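PDB 1SR4: cytolethal distending toxin subunit A from Haemophilus ducreyi, which probably pairs with CdtC to form the heterodimer needed to deliver the genotoxic CdtB subunit into host cells, where the toxin causes growth arrest and chromatin fragmentation. Local coordinates for residues 123-128 / 175-179. Residues are numbered along the deposited sequence; the frame is centred on the assembly and turned at random.
Sequences AYGNGL and TVTLS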
loop_
_atom_site.group_PDB
_atom_site.type_symbol
_atom_site.label_atom_id
_atom_site.label_comp_id
_atom_site.label_asym_id
_atom_site.label_seq_id
_atom_site.Cartn_x
_atom_site.Cartn_y
_atom_site.Cartn_z
ATOM N N ALA A 123 18.526 11.620 13.677
ATOM C CA ALA A 123 18.037 12.439 14.775
ATOM C C ALA A 123 19.271 13.005 15.470
ATOM O O ALA A 123 20.207 12.261 15.796
ATOM C CB ALA A 123 17.231 11.592 15.763
ATOM N N TYR A 124 19.267 14.314 15.699
ATOM C CA TYR A 124 20.387 14.990 16.355
ATOM C C TYR A 124 19.886 16.225 17.104
ATOM O O TYR A 124 19.184 17.070 16.525
ATOM C CB TYR A 124 21.436 15.409 15.326
ATOM C CG TYR A 124 22.498 16.292 15.934
ATOM C CD1 TYR A 124 23.515 15.745 16.716
ATOM C CD2 TYR A 124 22.417 17.678 15.825
ATOM C CE1 TYR A 124 24.421 16.561 17.385
ATOM C CE2 TYR A 124 23.312 18.506 16.483
ATOM C CZ TYR A 124 24.312 17.940 17.267
ATOM O OH TYR A 124 25.189 18.748 17.952
ATOM N N GLY A 125 20.242 16.336 18.387
ATOM C CA GLY A 125 19.794 17.472 19.173
ATOM C C GLY A 125 18.275 17.564 19.111
ATOM O O GLY A 125 17.588 16.564 19.337
ATOM N N ASN A 126 17.742 18.751 18.819
ATOM C CA ASN A 126 16.295 18.930 18.727
ATOM C C ASN A 126 15.769 18.928 17.294
ATOM O O ASN A 126 14.758 19.563 17.019
ATOM C CB ASN A 126 15.858 20.238 19.383
ATOM C CG ASN A 126 16.150 20.274 20.869
ATOM O OD1 ASN A 126 16.130 19.248 21.542
ATOM N ND2 ASN A 126 16.415 21.464 21.386
ATOM N N GLY A 127 16.443 18.228 16.388
ATOM C CA GLY A 127 15.985 18.193 15.004
ATOM C C GLY A 127 16.532 17.016 14.221
ATOM O O GLY A 127 16.856 15.979 14.786
ATOM N N LEU A 128 16.646 17.179 12.912
ATOM C CA LEU A 128 17.160 16.119 12.065
ATOM C C LEU A 128 18.285 16.675 11.211
ATOM O O LEU A 128 18.262 17.836 10.852
ATOM C CB LEU A 128 16.056 15.596 11.129
ATOM C CG LEU A 128 14.787 14.961 11.712
ATOM C CD1 LEU A 128 13.806 14.679 10.563
ATOM C CD2 LEU A 128 15.135 13.663 12.469
ATOM N N THR A 175 9.902 24.613 10.043
ATOM C CA THR A 175 11.077 24.275 10.846
ATOM C C THR A 175 10.803 22.889 11.393
ATOM O O THR A 175 9.722 22.627 11.917
ATOM C CB THR A 175 11.236 25.288 11.998
ATOM O OG1 THR A 175 11.294 26.606 11.433
ATOM C CG2 THR A 175 12.512 25.026 12.809
ATOM N N VAL A 176 11.781 22.001 11.271
ATOM C CA VAL A 176 11.623 20.614 11.705
ATOM C C VAL A 176 12.351 20.335 13.019
ATOM O O VAL A 176 13.555 20.529 13.126
ATOM C CB VAL A 176 12.145 19.666 10.609
ATOM C CG1 VAL A 176 11.928 18.216 11.014
ATOM C CG2 VAL A 176 11.426 19.972 9.272
ATOM N N THR A 177 11.615 19.859 14.013
ATOM C CA THR A 177 12.208 19.594 15.313
ATOM C C THR A 177 11.772 18.234 15.817
ATOM O O THR A 177 11.018 17.525 15.146
ATOM C CB THR A 177 11.741 20.649 16.348
ATOM O OG1 THR A 177 10.309 20.630 16.428
ATOM C CG2 THR A 177 12.175 22.062 15.935
ATOM N N LEU A 178 12.256 17.879 17.004
ATOM C CA LEU A 178 11.879 16.635 17.655
ATOM C C LEU A 178 11.254 17.024 18.995
ATOM O O LEU A 178 11.811 17.845 19.726
ATOM C CB LEU A 178 13.106 15.763 17.903
ATOM C CG LEU A 178 13.720 15.120 16.664
ATOM C CD1 LEU A 178 14.982 14.355 17.043
ATOM C CD2 LEU A 178 12.680 14.179 16.044
ATOM N N SER A 179 10.085 16.478 19.307
ATOM C CA SER A 179 9.451 16.784 20.589
ATOM C C SER A 179 8.573 15.623 21.040
ATOM O O SER A 179 8.438 14.620 20.332
ATOM C CB SER A 179 8.636 18.089 20.511
ATOM O OG SER A 179 7.607 17.991 19.546
HETATM O O HOH W 1 15.684 19.512 11.670
#
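The Leu178 side chain packs against one side of the hairpin 123-128, and the contact distances identify it as the tight part of the contact. Its CD1 lies 3.4 Å from Gly127 O and 3.8 Å from Ala123 CB, so one methyl touches both strands of the hairpin. The torsion (chi1 -72°, CG anti to its own carbonyl carbon) sets this methyl at the base of the type II' turn Tyr124-Gly127. That turn is closed by paired backbone bonds, Tyr124 N to Gly127 O and Gly127 N to Tyr124 O. Farther along the strand that follows the turn, Leu128 CD1 meets Val176 CG1 at 4.0 Å, extending the apolar surface.

One direct hydrogen bond joins the backbones, Leu178 N to Asn126 O at 3.0 Å. The donor stands 66° above the carbonyl plane and the N-H...O angle is 139°, a bent geometry unlike a regular sheet ladder. Thr177 CA adds a CA-H...O contact to the same oxygen. Water 1 also links the backbones: it accepts from Leu128 N and can donate to Val176 O, each at 2.8 Å, although it has more acceptors in reach than protons.

The turn side is looser: Asn126 is exposed, and its OD1 bonds to Arg161 rather than to 175-179. Inward, Leu128, Val176 and Leu178 all pack on Val163 of strand 162-165, the antiparallel partner of 176-179. Leu71 touches both Leu128 and Val176, and strand 82-86 contributes Leu82 to Leu128 and Ala84 to Val176. Two hairpins of the ricin-type beta-trefoil thus meet here.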